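Local coordinates for surface layer protein (Geobacillus stearothermophilus, PDB 2RA1), which forms part of the bacterial cell surface layer and, through its N-terminal part, probably binds cell wall sugar polymers, at residues D343-L348 against G379-T384; S372-T377 against K388-N393. One frame throughout, in Å; residues are numbered along the deposited sequence. Where two conformers were deposited one is given.

Contact 1: D343-L348 against G379-T384; sequences DSAVDL and GKFINT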
ATOM      1  N   ASP A 343      34.505 -21.061 -24.272  1.00 29.52           N
ATOM      2  CA  ASP A 343      34.907 -20.720 -22.912  1.00 37.48           C
ATOM      3  C   ASP A 343      35.888 -21.772 -22.416  1.00 37.61           C
ATOM      4  O   ASP A 343      35.862 -22.907 -22.882  1.00 38.15           O
ATOM      5  CB  ASP A 343      33.677 -20.671 -21.988  1.00 32.84           C
ATOM      6  CG  ASP A 343      33.934 -19.890 -20.706  1.00 46.18           C
ATOM      7  OD1 ASP A 343      34.247 -20.513 -19.652  1.00 33.55           O
ATOM      8  OD2 ASP A 343      33.821 -18.640 -20.763  1.00 59.69           O
ATOM      9  N   SER A 344      36.740 -21.405 -21.470  1.00 31.16           N
ATOM     10  CA  SER A 344      37.728 -22.344 -20.961  1.00 39.18           C
ATOM     11  C   SER A 344      37.144 -23.360 -19.967  1.00 36.25           C
ATOM     12  O   SER A 344      37.807 -24.329 -19.609  1.00 35.10           O
ATOM     13  CB  SER A 344      38.931 -21.601 -20.370  1.00 45.90           C
ATOM     14  OG  SER A 344      38.573 -20.291 -19.977  1.00 58.61           O
ATOM     15  N   ALA A 345      35.899 -23.151 -19.543  1.00 30.39           N
ATOM     16  CA  ALA A 345      35.225 -24.119 -18.673  1.00 30.96           C
ATOM     17  C   ALA A 345      33.701 -24.062 -18.829  1.00 36.03           C
ATOM     18  O   ALA A 345      33.014 -23.297 -18.154  1.00 38.60           O
ATOM     19  CB  ALA A 345      35.643 -23.932 -17.204  1.00 30.33           C
ATOM     20  N   VAL A 346      33.194 -24.887 -19.737  1.00 31.10           N
ATOM     21  CA  VAL A 346      31.772 -24.980 -20.044  1.00 20.94           C
ATOM     22  C   VAL A 346      31.167 -26.195 -19.326  1.00 20.62           C
ATOM     23  O   VAL A 346      31.571 -27.324 -19.569  1.00 23.51           O
ATOM     24  CB  VAL A 346      31.584 -25.129 -21.577  1.00 27.89           C
ATOM     25  CG1 VAL A 346      30.153 -25.462 -21.945  1.00 20.76           C
ATOM     26  CG2 VAL A 346      32.078 -23.877 -22.305  1.00 20.66           C
ATOM     27  N   ASP A 347      30.224 -25.949 -18.425  1.00 25.09           N
ATOM     28  CA  ASP A 347      29.515 -27.012 -17.720  1.00 29.40           C
ATOM     29  C   ASP A 347      28.485 -27.673 -18.643  1.00 32.16           C
ATOM     30  O   ASP A 347      27.464 -27.084 -18.978  1.00 35.56           O
ATOM     31  CB  ASP A 347      28.826 -26.430 -16.479  1.00 33.68           C
ATOM     32  CG  ASP A 347      28.136 -27.482 -15.627  1.00 32.38           C
ATOM     33  OD1 ASP A 347      27.977 -28.614 -16.086  1.00 32.72           O
ATOM     34  OD2 ASP A 347      27.731 -27.166 -14.494  1.00 37.23           O
ATOM     35  N   LEU A 348      28.760 -28.905 -19.040  1.00 30.50           N
ATOM     36  CA  LEU A 348      27.887 -29.649 -19.932  1.00 31.27           C
ATOM     37  C   LEU A 348      26.478 -30.001 -19.398  1.00 33.02           C
ATOM     38  O   LEU A 348      25.561 -30.218 -20.190  1.00 35.73           O
ATOM     39  CB  LEU A 348      28.606 -30.915 -20.394  1.00 26.84           C
ATOM     40  CG  LEU A 348      29.783 -30.640 -21.328  1.00 25.29           C
ATOM     41  CD1 LEU A 348      30.395 -31.944 -21.775  1.00 24.51           C
ATOM     42  CD2 LEU A 348      29.332 -29.845 -22.526  1.00 21.76           C
ATOM     43  N   GLY A 379      34.211 -34.134 -14.205  1.00 33.32           N
ATOM     44  CA  GLY A 379      33.290 -34.987 -14.936  1.00 37.51           C
ATOM     45  C   GLY A 379      32.277 -34.284 -15.839  1.00 39.68           C
ATOM     46  O   GLY A 379      31.487 -34.962 -16.500  1.00 40.43           O
ATOM     47  N   LYS A 380      32.313 -32.946 -15.899  1.00 38.13           N
ATOM     48  CA  LYS A 380      31.277 -32.183 -16.603  1.00 36.53           C
ATOM     49  C   LYS A 380      31.735 -30.906 -17.315  1.00 34.02           C
ATOM     50  O   LYS A 380      31.011 -30.406 -18.166  1.00 37.56           O
ATOM     51  CB  LYS A 380      30.103 -31.854 -15.668  1.00 30.80           C
ATOM     52  CG  LYS A 380      30.415 -30.818 -14.608  1.00 37.30           C
ATOM     53  CD  LYS A 380      29.398 -30.859 -13.475  1.00 38.35           C
ATOM     54  CE  LYS A 380      29.685 -29.799 -12.429  1.00 38.58           C
ATOM     55  NZ  LYS A 380      29.004 -30.062 -11.136  1.00 42.97           N
ATOM     56  N   PHE A 381      32.911 -30.379 -16.976  1.00 27.59           N
ATOM     57  CA  PHE A 381      33.422 -29.158 -17.614  1.00 21.29           C
ATOM     58  C   PHE A 381      34.361 -29.434 -18.777  1.00 26.26           C
ATOM     59  O   PHE A 381      35.256 -30.283 -18.671  1.00 27.81           O
ATOM     60  CB  PHE A 381      34.183 -28.317 -16.596  1.00 25.11           C
ATOM     61  CG  PHE A 381      33.306 -27.637 -15.585  1.00 29.39           C
ATOM     62  CD1 PHE A 381      33.080 -28.214 -14.344  1.00 29.00           C
ATOM     63  CD2 PHE A 381      32.723 -26.415 -15.866  1.00 28.26           C
ATOM     64  CE1 PHE A 381      32.280 -27.587 -13.402  1.00 28.17           C
ATOM     65  CE2 PHE A 381      31.907 -25.775 -14.921  1.00 29.58           C
ATOM     66  CZ  PHE A 381      31.685 -26.364 -13.698  1.00 29.15           C
ATOM     67  N   ILE A 382      34.174 -28.723 -19.887  1.00 18.77           N
ATOM     68  CA  ILE A 382      35.174 -28.746 -20.966  1.00 23.82           C
ATOM     69  C   ILE A 382      35.655 -27.363 -21.430  1.00 22.60           C
ATOM     70  O   ILE A 382      34.965 -26.365 -21.289  1.00 25.25           O
ATOM     71  CB  ILE A 382      34.740 -29.588 -22.204  1.00 28.15           C
ATOM     72  CG1 ILE A 382      33.463 -29.037 -22.858  1.00 27.55           C
ATOM     73  CG2 ILE A 382      34.592 -31.053 -21.838  1.00 24.95           C
ATOM     74  CD1 ILE A 382      33.245 -29.558 -24.280  1.00 19.02           C
ATOM     75  N   ASN A 383      36.852 -27.332 -21.997  1.00 31.63           N
ATOM     76  CA  ASN A 383      37.445 -26.112 -22.513  1.00 28.37           C
ATOM     77  C   ASN A 383      37.286 -26.038 -24.035  1.00 29.26           C
ATOM     78  O   ASN A 383      37.886 -26.817 -24.767  1.00 32.95           O
ATOM     79  CB  ASN A 383      38.927 -26.104 -22.135  1.00 33.34           C
ATOM     80  CG  ASN A 383      39.615 -24.799 -22.480  1.00 35.10           C
ATOM     81  OD1 ASN A 383      39.188 -24.066 -23.370  1.00 29.33           O
ATOM     82  ND2 ASN A 383      40.680 -24.498 -21.760  1.00 36.42           N
ATOM     83  N   THR A 384      36.474 -25.104 -24.513  1.00 26.23           N
ATOM     84  CA  THR A 384      36.169 -25.012 -25.942  1.00 31.09           C
ATOM     85  C   THR A 384      36.925 -23.883 -26.636  1.00 33.91           C
ATOM     86  O   THR A 384      36.743 -23.649 -27.837  1.00 40.61           O
ATOM     87  CB  THR A 384      34.645 -24.809 -26.204  1.00 26.57           C
ATOM     88  OG1 THR A 384      34.198 -23.627 -25.530  1.00 29.56           O
ATOM     89  CG2 THR A 384      33.845 -25.994 -25.691  1.00 27.88           C
TER
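Phe381 and Asp347 face each other as a non-hydrogen-bonded antiparallel pair, and their side chains pack together on one face of a two-strand ribbon. The carboxylate carbon of Asp347 lies over one face of the phenyl ring, the two planes 44° apart, while Asp347 CB approaches ring atom CE2 of Phe381 to 3.5 Å. With CG anti to the backbone N (chi1 -176°), Asp347 also sets OD1 against the methylenes of Lys380, 3.6 Å from its CG, the two side chains crossing obliquely. The charged ends stay apart, Asp347 OD2 and Lys380 NZ being separated by 4.6 Å; OD1 is bonded to Thr349 OG1, and OD2 has a long, weak ion pair with Lys350 NZ. Ala345 O sits at the ring edge, near its plane.

On the other face, Val346 and Ile382 form the hydrogen-bonded pair. Val346 N donates almost straight to Ile382 O (2.8 Å, 173°), and Leu348 CD2 meets Ile382 CG1 at 4.2 Å. Farther along, Thr384 N donates to Asp343 O while Thr384 OG1 accepts from Asp343 N at 2.9 Å, so the hydroxyl stands in for a backbone carbonyl; it is bonded to Pro341 O as well. Asp343 OD1 takes the N-H of Ala345, an Asx turn just before Val346. The whole is a short antiparallel ribbon whose Ile382 side packs on strand 389-397, with a classic beta bulge at Lys380 and Phe381 opposite Thr377.

Contact 2: S372-T377 against K388-N393; sequences SSEKLT and KSVIVN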
ATOM      1  N   SER A 372      33.755 -37.180 -24.014  1.00 34.29           N
ATOM      2  CA  SER A 372      34.012 -36.060 -24.895  1.00 28.57           C
ATOM      3  C   SER A 372      35.323 -36.233 -25.641  1.00 30.10           C
ATOM      4  O   SER A 372      36.243 -36.932 -25.186  1.00 30.11           O
ATOM      5  CB  SER A 372      34.049 -34.762 -24.094  1.00 20.46           C
ATOM      6  OG  SER A 372      34.078 -33.651 -24.972  1.00 20.94           O
ATOM      7  N   SER A 373      35.391 -35.568 -26.786  1.00 20.83           N
ATOM      8  CA  SER A 373      36.628 -35.398 -27.495  1.00 20.30           C
ATOM      9  C   SER A 373      37.603 -34.557 -26.663  1.00 29.61           C
ATOM     10  O   SER A 373      38.803 -34.552 -26.930  1.00 35.44           O
ATOM     11  CB  SER A 373      36.368 -34.747 -28.860  1.00 18.33           C
ATOM     12  OG  SER A 373      36.100 -33.369 -28.724  1.00 27.05           O
ATOM     13  N   GLU A 374      37.085 -33.870 -25.651  0.50 31.27           N
ATOM     14  CA  GLU A 374      37.897 -32.948 -24.856  0.50 31.08           C
ATOM     15  C   GLU A 374      38.047 -33.423 -23.413  0.50 29.44           C
ATOM     16  O   GLU A 374      37.161 -34.082 -22.876  0.50 27.60           O
ATOM     17  CB  GLU A 374      37.280 -31.543 -24.875  0.50 27.26           C
ATOM     18  CG  GLU A 374      36.832 -31.072 -26.235  0.50 15.18           C
ATOM     19  CD  GLU A 374      37.957 -31.049 -27.251  0.50 15.19           C
ATOM     20  OE1 GLU A 374      39.053 -30.563 -26.921  0.50 15.59           O
ATOM     21  OE2 GLU A 374      37.732 -31.495 -28.396  0.50 14.85           O
ATOM     22  N   LYS A 375      39.172 -33.085 -22.787  1.00 28.46           N
ATOM     23  CA  LYS A 375      39.394 -33.455 -21.404  1.00 31.71           C
ATOM     24  C   LYS A 375      38.326 -32.848 -20.492  1.00 33.06           C
ATOM     25  O   LYS A 375      38.039 -31.648 -20.547  1.00 32.11           O
ATOM     26  CB  LYS A 375      40.803 -33.055 -20.948  1.00 36.60           C
ATOM     27  CG  LYS A 375      41.291 -33.810 -19.711  1.00 53.23           C
ATOM     28  CD  LYS A 375      42.810 -33.666 -19.482  1.00 67.00           C
ATOM     29  CE  LYS A 375      43.640 -34.629 -20.352  1.00 70.04           C
ATOM     30  NZ  LYS A 375      45.117 -34.403 -20.193  1.00 72.53           N
ATOM     31  N   LEU A 376      37.745 -33.697 -19.649  1.00 30.07           N
ATOM     32  CA  LEU A 376      36.670 -33.302 -18.755  1.00 29.38           C
ATOM     33  C   LEU A 376      37.183 -33.077 -17.339  1.00 29.91           C
ATOM     34  O   LEU A 376      37.904 -33.901 -16.804  1.00 34.81           O
ATOM     35  CB  LEU A 376      35.566 -34.363 -18.739  1.00 26.34           C
ATOM     36  CG  LEU A 376      34.572 -34.431 -19.895  1.00 31.43           C
ATOM     37  CD1 LEU A 376      34.119 -35.865 -20.085  1.00 31.10           C
ATOM     38  CD2 LEU A 376      33.375 -33.506 -19.644  1.00 33.64           C
ATOM     39  N   THR A 377      36.799 -31.956 -16.740  1.00 35.79           N
ATOM     40  CA  THR A 377      37.141 -31.648 -15.354  1.00 34.85           C
ATOM     41  C   THR A 377      35.891 -31.730 -14.488  1.00 34.11           C
ATOM     42  O   THR A 377      34.823 -31.284 -14.899  1.00 29.42           O
ATOM     43  CB  THR A 377      37.764 -30.245 -15.242  1.00 33.72           C
ATOM     44  OG1 THR A 377      38.877 -30.155 -16.139  1.00 33.71           O
ATOM     45  CG2 THR A 377      38.227 -29.972 -13.813  1.00 29.24           C
ATOM     46  N   LYS A 388      36.360 -24.895 -32.982  1.00 36.83           N
ATOM     47  CA  LYS A 388      35.167 -24.612 -33.758  1.00 36.61           C
ATOM     48  C   LYS A 388      34.139 -25.739 -33.644  1.00 35.53           C
ATOM     49  O   LYS A 388      32.953 -25.543 -33.943  1.00 39.50           O
ATOM     50  CB  LYS A 388      35.539 -24.298 -35.205  1.00 41.99           C
ATOM     51  CG  LYS A 388      35.908 -22.824 -35.396  1.00 44.80           C
ATOM     52  CD  LYS A 388      34.638 -21.980 -35.534  1.00 52.06           C
ATOM     53  CE  LYS A 388      34.716 -20.675 -34.736  1.00 57.39           C
ATOM     54  NZ  LYS A 388      35.606 -19.683 -35.352  1.00 51.60           N
ATOM     55  N   SER A 389      34.590 -26.905 -33.181  1.00 31.26           N
ATOM     56  CA  SER A 389      33.688 -28.017 -32.866  1.00 27.52           C
ATOM     57  C   SER A 389      34.200 -28.802 -31.674  1.00 27.07           C
ATOM     58  O   SER A 389      35.376 -28.701 -31.309  1.00 35.12           O
ATOM     59  CB  SER A 389      33.554 -28.988 -34.039  1.00 28.61           C
ATOM     60  OG  SER A 389      34.665 -29.870 -34.060  1.00 36.07           O
ATOM     61  N   VAL A 390      33.313 -29.587 -31.065  1.00 26.75           N
ATOM     62  CA  VAL A 390      33.728 -30.597 -30.094  1.00 22.66           C
ATOM     63  C   VAL A 390      32.732 -31.734 -30.142  1.00 23.84           C
ATOM     64  O   VAL A 390      31.637 -31.586 -30.668  1.00 23.57           O
ATOM     65  CB  VAL A 390      33.802 -30.049 -28.655  1.00 19.60           C
ATOM     66  CG1 VAL A 390      34.784 -28.859 -28.573  1.00 19.93           C
ATOM     67  CG2 VAL A 390      32.396 -29.652 -28.167  1.00 20.39           C
ATOM     68  N   ILE A 391      33.114 -32.868 -29.578  1.00 24.04           N
ATOM     69  CA  ILE A 391      32.234 -34.007 -29.547  1.00 14.82           C
ATOM     70  C   ILE A 391      31.925 -34.389 -28.114  1.00 21.23           C
ATOM     71  O   ILE A 391      32.810 -34.450 -27.275  1.00 20.85           O
ATOM     72  CB  ILE A 391      32.865 -35.198 -30.256  1.00 22.15           C
ATOM     73  CG1 ILE A 391      32.885 -34.933 -31.765  1.00 20.64           C
ATOM     74  CG2 ILE A 391      32.083 -36.484 -29.901  1.00 17.59           C
ATOM     75  CD1 ILE A 391      33.706 -35.929 -32.541  1.00 25.05           C
ATOM     76  N   VAL A 392      30.653 -34.619 -27.827  1.00 20.82           N
ATOM     77  CA  VAL A 392      30.248 -34.857 -26.451  1.00 26.77           C
ATOM     78  C   VAL A 392      29.147 -35.903 -26.427  1.00 27.64           C
ATOM     79  O   VAL A 392      28.477 -36.155 -27.437  1.00 18.11           O
ATOM     80  CB  VAL A 392      29.740 -33.572 -25.783  1.00 31.96           C
ATOM     81  CG1 VAL A 392      30.852 -32.556 -25.644  1.00 27.81           C
ATOM     82  CG2 VAL A 392      28.619 -32.970 -26.617  1.00 42.71           C
ATOM     83  N   ASN A 393      28.971 -36.507 -25.258  1.00 30.06           N
ATOM     84  CA  ASN A 393      28.014 -37.587 -25.064  1.00 21.93           C
ATOM     85  C   ASN A 393      27.471 -37.544 -23.636  1.00 26.20           C
ATOM     86  O   ASN A 393      28.203 -37.741 -22.668  1.00 29.69           O
ATOM     87  CB  ASN A 393      28.705 -38.916 -25.334  1.00 25.58           C
ATOM     88  CG  ASN A 393      27.763 -40.094 -25.258  1.00 30.97           C
ATOM     89  OD1 ASN A 393      26.886 -40.166 -24.385  1.00 29.10           O
ATOM     90  ND2 ASN A 393      27.942 -41.033 -26.179  1.00 23.62           N
TER
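Ile391 O is gripped by two donors from the facing segment: Ser372 OG at 2.7 Å and Ser373 N at 2.9 Å. They reach it from opposite faces of the carbonyl plane, tilted by 24° and 28°, so the oxygen is held between them. The neighbouring amide is served by a side chain as well, since Ile391 N donates to Ser373 OG at 3.1 Å along a nearly straight line (166°). Ser373 OG thus takes a position that a backbone carbonyl would fill in a regular ladder.

Behind this first shell, Ser372 OG is fixed by its own segment: it accepts the N-H of Glu374 at 3.1 Å, closing an ST turn. Glu374 is modelled in two conformers; in the one given, a bend at chi2 folds the chain back, and the side chains of Glu374 and Val390 cross at about a right angle, Glu374 CG 3.8 Å from Val390 CG1. Val392 CG1 lies 3.5 Å from Ser372 OG, and Ser373 CB abuts Ile391 CB. Farther out, Ile382 touches Ser372, Glu374 and Val390, while strand 406-410 pairs with the other edge of strand 389-397.

Replacing Ser372 by an alanine is likely to leave Ile391 O with one of these two donors and the Glu374 N-H without its turn acceptor. Where strand 367-372 ends, serine hydroxyls therefore carry on the pairing with strand 389-397 as the chain turns away: Ser372 OG is donor to Ile391 O and acceptor from Glu374 N at once, and Ser373 OG is acceptor from Ile391 N.

Overall arrangement
Both contacts lie in the beta domain at the C-terminal end of this fragment, far from its helical rod, with centres about 8 Å apart. Contact 1 is the larger and relies mainly on backbone ladder bonds between two short strands; contact 2 is smaller, and serine hydroxyls supply much of its bonding at the edge of the four-strand sheet. Their segments alternate along the chain, and the layers meet through apolar side chains: Ile382 CG2 lies 3.5 Å from Leu376 CD2, and Leu348 CD1 lies 3.9 Å from Val392 CG1. Each contact is partly buried: Val346, Leu348 and Ile382, and Val390 and Val392, are buried, whereas Phe381 and Ile391 are partly exposed.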